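Local structure of glycosyltransferase (2IUY) at residues D163-M168 against A234-S239. The protein probably transfers a sugar from a nucleotide donor, as a family GT4 retaining glycosyltransferase involved in the biosynthesis of the antibiotic avilamycin A. Residues are numbered along the deposited sequence; the frame is centred on the assembly and turned at random.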
loop_
_atom_site.group_PDB
_atom_site.type_symbol
_atom_site.label_atom_id
_atom_site.label_comp_id
_atom_site.label_asym_id
_atom_site.label_seq_id
_atom_site.Cartn_x
_atom_site.Cartn_y
_atom_site.Cartn_z
ATOM N N ASP A 163 10.690 21.751 -4.065
ATOM C CA ASP A 163 10.516 21.803 -5.515
ATOM C C ASP A 163 10.706 20.456 -6.134
ATOM O O ASP A 163 10.453 20.296 -7.320
ATOM C CB ASP A 163 11.473 22.815 -6.141
ATOM C CG ASP A 163 10.935 24.251 -6.058
ATOM O OD1 ASP A 163 9.730 24.459 -6.389
ATOM O OD2 ASP A 163 11.714 25.164 -5.675
ATOM N N PHE A 164 11.150 19.488 -5.326
ATOM C CA PHE A 164 11.499 18.148 -5.831
ATOM C C PHE A 164 10.231 17.310 -6.104
ATOM O O PHE A 164 9.227 17.464 -5.391
ATOM C CB PHE A 164 12.495 17.442 -4.895
ATOM C CG PHE A 164 11.908 17.004 -3.536
ATOM C CD1 PHE A 164 11.207 15.784 -3.397
ATOM C CD2 PHE A 164 12.075 17.804 -2.401
ATOM C CE1 PHE A 164 10.689 15.388 -2.172
ATOM C CE2 PHE A 164 11.540 17.420 -1.181
ATOM C CZ PHE A 164 10.836 16.216 -1.064
ATOM N N LEU A 165 10.281 16.459 -7.140
ATOM C CA LEU A 165 9.273 15.375 -7.343
ATOM C C LEU A 165 9.736 14.140 -6.544
ATOM O O LEU A 165 10.883 14.106 -6.098
ATOM C CB LEU A 165 9.064 15.058 -8.813
ATOM C CG LEU A 165 8.691 16.257 -9.719
ATOM C CD1 LEU A 165 8.400 15.853 -11.205
ATOM C CD2 LEU A 165 7.522 17.053 -9.138
ATOM N N LEU A 166 8.859 13.184 -6.286
ATOM C CA LEU A 166 9.218 12.129 -5.338
ATOM C C LEU A 166 8.784 10.782 -5.855
ATOM O O LEU A 166 7.620 10.612 -6.214
ATOM C CB LEU A 166 8.598 12.343 -3.955
ATOM C CG LEU A 166 8.815 11.207 -2.937
ATOM C CD1 LEU A 166 10.273 11.103 -2.473
ATOM C CD2 LEU A 166 7.908 11.410 -1.699
ATOM N N PHE A 167 9.732 9.834 -5.889
ATOM C CA PHE A 167 9.390 8.476 -6.189
ATOM C C PHE A 167 9.649 7.681 -4.908
ATOM O O PHE A 167 10.726 7.766 -4.347
ATOM C CB PHE A 167 10.219 7.944 -7.379
ATOM C CG PHE A 167 10.056 6.481 -7.611
ATOM C CD1 PHE A 167 9.173 6.008 -8.594
ATOM C CD2 PHE A 167 10.789 5.548 -6.841
ATOM C CE1 PHE A 167 9.012 4.599 -8.795
ATOM C CE2 PHE A 167 10.631 4.167 -7.040
ATOM C CZ PHE A 167 9.732 3.709 -8.036
HETATM N N MSE A 168 8.654 6.922 -4.458
HETATM C CA MSE A 168 8.779 6.199 -3.215
HETATM C C MSE A 168 8.319 4.758 -3.369
HETATM O O MSE A 168 7.106 4.472 -3.439
HETATM C CB MSE A 168 8.029 6.926 -2.071
HETATM C CG MSE A 168 8.209 6.179 -0.769
HETATM SE SE MSE A 168 7.519 7.140 0.718
HETATM C CE MSE A 168 9.022 8.357 0.965
ATOM N N ALA A 234 5.213 16.747 -5.959
ATOM C CA ALA A 234 4.261 15.754 -6.419
ATOM C C ALA A 234 4.925 14.425 -6.238
ATOM O O ALA A 234 6.139 14.359 -6.157
ATOM C CB ALA A 234 3.844 15.955 -7.936
ATOM N N VAL A 235 4.105 13.378 -6.161
ATOM C CA VAL A 235 4.605 12.001 -6.115
ATOM C C VAL A 235 4.323 11.382 -7.476
ATOM O O VAL A 235 3.305 11.662 -8.081
ATOM C CB VAL A 235 3.938 11.204 -4.941
ATOM C CG1 VAL A 235 4.049 9.683 -5.153
ATOM C CG2 VAL A 235 4.578 11.639 -3.589
ATOM N N LEU A 236 5.243 10.562 -7.947
ATOM C CA LEU A 236 5.164 9.909 -9.240
ATOM C C LEU A 236 5.006 8.408 -8.973
ATOM O O LEU A 236 5.890 7.750 -8.377
ATOM C CB LEU A 236 6.446 10.189 -10.041
ATOM C CG LEU A 236 6.915 11.646 -10.220
ATOM C CD1 LEU A 236 8.111 11.726 -11.260
ATOM C CD2 LEU A 236 5.776 12.598 -10.656
ATOM N N ALA A 237 3.854 7.887 -9.365
ATOM C CA ALA A 237 3.542 6.457 -9.220
ATOM C C ALA A 237 3.423 5.893 -10.625
ATOM O O ALA A 237 2.376 5.991 -11.258
ATOM C CB ALA A 237 2.221 6.292 -8.448
HETATM N N MSE A 238 4.512 5.309 -11.120
HETATM C CA MSE A 238 4.684 5.098 -12.578
HETATM C C MSE A 238 4.792 3.645 -12.953
HETATM O O MSE A 238 5.548 3.304 -13.845
HETATM C CB MSE A 238 5.951 5.831 -13.050
HETATM C CG MSE A 238 6.012 7.319 -12.678
HETATM SE SE MSE A 238 4.651 8.395 -13.485
HETATM C CE MSE A 238 5.392 8.444 -15.334
ATOM N N SER A 239 3.999 2.805 -12.291
ATOM C CA SER A 239 4.018 1.376 -12.510
ATOM C C SER A 239 3.817 1.120 -14.002
ATOM O O SER A 239 3.061 1.835 -14.658
ATOM C CB SER A 239 2.983 0.655 -11.638
ATOM O OG SER A 239 3.303 0.788 -10.255
HETATM O O HOH W 1 6.188 6.682 -6.064
#
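With CG trans to the backbone N (chi1 174°), Leu166 lies alongside Val235, whose CG2 stands beside its own backbone N; the two side chains point the same way, and Leu166 CD2 meets Val235 CG2 at 3.8 Å. On the other face of the sheet, Leu165 and Leu236 both turn CG beside the backbone N, and their CD1 atoms approach obliquely to 4.1 Å. Leu165 CD2 reaches back to Ala234 CB, 4.0 Å away. Between these two apolar layers the backbones pair in parallel: Leu236 N gives a nearly straight bond to Leu166 O (2.9 Å, 163°), while that from Leu166 N to Ala234 O is bent and weak. Strands 165-168 and 234-237 are the central neighbours in the six-stranded parallel sheet, of order 3-2-1-4-5-6, of the C-terminal Rossmann-like domain of this GT-B fold. Helix 256-263 packs on Val235 through Ala261 and UDP-binding Val257, whereas Leu166 rests on Val192 and Ala232. Beyond Phe167 the strands splay, and a water takes over the pairing, accepting from Met168 N and donating to Leu236 O at 2.6 Å. The Phe167 ring reaches the same carbonyl obliquely through CD1, and its side chain also lies close to UDP-binding Lys175.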